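Local coordinates for fatty acid-binding protein homolog (Ascaris suum, PDB 6I8X), which binds fatty acids inside a beta-barrel and may sequester potentially toxic fatty acids or help maintain the lipid layer of the eggshell, at residues 45-50 / 66-71. Numbering follows the deposited sequence.
Sequences AGVTKK and NLTTKK. With VCA (vaccenic acid), chain C; TAM (tris(hydroxyethyl)aminomethane), chain L; EDO (1,2-ethanediol), chain G.
Lys49 and Asn66 run side by side from neighbouring antiparallel strands toward the bound fatty acid. Along Lys49, CB leads to CG, which passes 3.3 Å from Asn66 OD1; CD and CE continue nearly straight beside the same oxygen, CE also lying 3.7 Å from vaccenic acid O1. A final bend (chi4 -81°) brings NZ to two acceptors. It donates to Asn66 OD1 at 2.8 Å, in the amide plane and on a lone pair (C=O...N 132°), and to vaccenic acid O2 at 3.1 Å. Tyr124 OH is a further hydrogen-bond partner of NZ, and if the lysine is charged it would probably favour an ionised fatty acid headgroup.

The backbone evidence for pairing is Thr48 with Leu67, a hydrogen-bonded antiparallel pair whose two N-to-O bonds, Thr48 N to Leu67 O and Leu67 N to Thr48 O, are both 2.8 Å and nearly straight. Beyond it, Gly46 N donates to Thr69 OG1 at 3.1 Å. On the face that meets the lipid, Val47 CG2 meets Thr68 CG2 and lies near C3 of the fatty acid, while Ala45 CB and Thr68 OG1 both lie near its C7.

These segments belong to the hairpin of strands 47-53 and 62-68 in the FABP barrel; strand 15-23 flanks its first strand, strand 72-78 its second, and helix 36-43 precedes Ala45.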
# COMPACT_ATOMS: atom_id res chain seq x y z
N ALA A 45 10.24 6.31 -10.20
CA ALA A 45 11.01 5.48 -9.27
C ALA A 45 10.54 4.02 -9.28
O ALA A 45 9.33 3.75 -9.38
CB ALA A 45 10.89 6.03 -7.88
N GLY A 46 11.52 3.12 -9.15
CA GLY A 46 11.31 1.68 -9.06
C GLY A 46 10.68 1.36 -7.72
O GLY A 46 11.06 1.95 -6.69
N VAL A 47 9.65 0.49 -7.72
CA VAL A 47 8.93 0.07 -6.51
C VAL A 47 8.76 -1.46 -6.50
O VAL A 47 8.38 -2.08 -7.50
CB VAL A 47 7.56 0.81 -6.29
CG1 VAL A 47 6.86 0.35 -5.01
CG2 VAL A 47 7.70 2.33 -6.31
N THR A 48 9.08 -2.05 -5.36
CA THR A 48 8.90 -3.46 -5.10
C THR A 48 8.11 -3.56 -3.79
O THR A 48 8.54 -3.03 -2.76
CB THR A 48 10.25 -4.21 -5.00
OG1 THR A 48 10.85 -4.24 -6.29
CG2 THR A 48 10.05 -5.63 -4.52
N LYS A 49 6.96 -4.23 -3.85
CA LYS A 49 6.11 -4.43 -2.69
C LYS A 49 6.24 -5.85 -2.21
O LYS A 49 6.34 -6.76 -3.02
CB LYS A 49 4.64 -4.08 -3.00
CG LYS A 49 4.40 -2.58 -3.08
CD LYS A 49 2.93 -2.25 -3.31
CE LYS A 49 2.71 -0.78 -3.54
NZ LYS A 49 2.68 -0.02 -2.29
N LYS A 50 6.31 -6.05 -0.91
CA LYS A 50 6.43 -7.39 -0.33
C LYS A 50 5.42 -7.52 0.75
O LYS A 50 5.31 -6.64 1.59
CB LYS A 50 7.84 -7.67 0.22
CG LYS A 50 8.91 -7.74 -0.84
CD LYS A 50 10.27 -8.15 -0.22
CE LYS A 50 11.32 -8.37 -1.27
NZ LYS A 50 12.68 -8.49 -0.68
N ASN A 66 7.73 -1.62 1.39
CA ASN A 66 7.72 -0.82 0.18
C ASN A 66 9.17 -0.50 -0.04
O ASN A 66 9.75 0.24 0.75
CB ASN A 66 6.96 0.48 0.36
CG ASN A 66 5.52 0.40 0.02
OD1 ASN A 66 5.15 -0.03 -1.06
ND2 ASN A 66 4.68 0.86 0.91
N LEU A 67 9.79 -1.13 -1.05
CA LEU A 67 11.19 -0.92 -1.40
C LEU A 67 11.24 -0.07 -2.66
O LEU A 67 10.71 -0.46 -3.69
CB LEU A 67 11.93 -2.28 -1.61
CG LEU A 67 11.80 -3.32 -0.47
CD1 LEU A 67 12.55 -4.60 -0.81
CD2 LEU A 67 12.29 -2.74 0.90
N THR A 68 11.78 1.15 -2.55
CA THR A 68 11.86 2.06 -3.71
C THR A 68 13.30 2.45 -3.95
O THR A 68 14.17 2.05 -3.18
CB THR A 68 10.86 3.27 -3.63
OG1 THR A 68 11.48 4.35 -2.95
CG2 THR A 68 9.50 2.91 -2.95
N THR A 69 13.56 3.20 -5.02
CA THR A 69 14.88 3.74 -5.42
C THR A 69 15.53 4.48 -4.26
O THR A 69 16.73 4.32 -4.03
CB THR A 69 14.70 4.64 -6.65
OG1 THR A 69 14.13 3.88 -7.72
CG2 THR A 69 15.99 5.31 -7.09
N LYS A 70 14.72 5.24 -3.48
CA LYS A 70 15.28 5.97 -2.35
C LYS A 70 14.75 5.47 -1.00
O LYS A 70 15.35 4.55 -0.42
CB LYS A 70 15.11 7.49 -2.56
CG LYS A 70 16.15 8.05 -3.53
CD LYS A 70 17.58 7.93 -2.90
CE LYS A 70 18.63 8.47 -3.82
NZ LYS A 70 19.98 8.21 -3.31
N LYS A 71 13.66 6.01 -0.51
CA LYS A 71 13.04 5.64 0.76
C LYS A 71 12.44 4.24 0.74
O LYS A 71 11.77 3.87 -0.22
CB LYS A 71 11.93 6.68 1.09
CG LYS A 71 11.29 6.58 2.48
CD LYS A 71 12.27 6.83 3.60
CE LYS A 71 11.60 6.80 4.93
NZ LYS A 71 12.60 7.03 6.00
O2 VCA C . 3.07 3.04 -2.68
C1 VCA C . 3.74 3.33 -3.77
O1 VCA C . 4.02 2.51 -4.62
C2 VCA C . 4.13 4.77 -3.90
C3 VCA C . 5.51 5.03 -4.51
C4 VCA C . 5.99 6.45 -4.27
C5 VCA C . 7.29 6.82 -4.97
C6 VCA C . 8.53 6.51 -4.16
C7 VCA C . 9.81 6.70 -4.96
C8 VCA C . 10.34 8.12 -5.09
C9 VCA C . 11.17 8.59 -3.91
C10 VCA C . 11.57 10.06 -4.02
C11 VCA C . 11.74 10.74 -2.69
C12 VCA C . 10.76 11.05 -1.85
C13 VCA C . 9.30 10.77 -2.06
C14 VCA C . 8.39 11.47 -1.04
C15 VCA C . 6.91 11.33 -1.33
C16 VCA C . 6.38 9.90 -1.40
C17 VCA C . 4.88 9.82 -1.61
C18 VCA C . 4.31 8.45 -1.33
C TAM L . 23.83 10.63 -2.72
C1 TAM L . 24.14 11.95 -3.51
C2 TAM L . 24.07 9.42 -3.63
C3 TAM L . 24.79 10.48 -1.47
C4 TAM L . 22.99 12.68 -4.17
C5 TAM L . 23.40 9.40 -4.98
C6 TAM L . 24.24 9.75 -0.27
N TAM L . 22.39 10.60 -2.38
O4 TAM L . 22.07 13.11 -3.19
O5 TAM L . 22.00 9.44 -4.85
O6 TAM L . 23.31 8.72 -0.60
C1 EDO G . 14.06 -5.61 -5.40
O1 EDO G . 14.07 -4.19 -5.45
C2 EDO G . 14.10 -6.26 -6.80
O2 EDO G . 12.82 -6.82 -7.16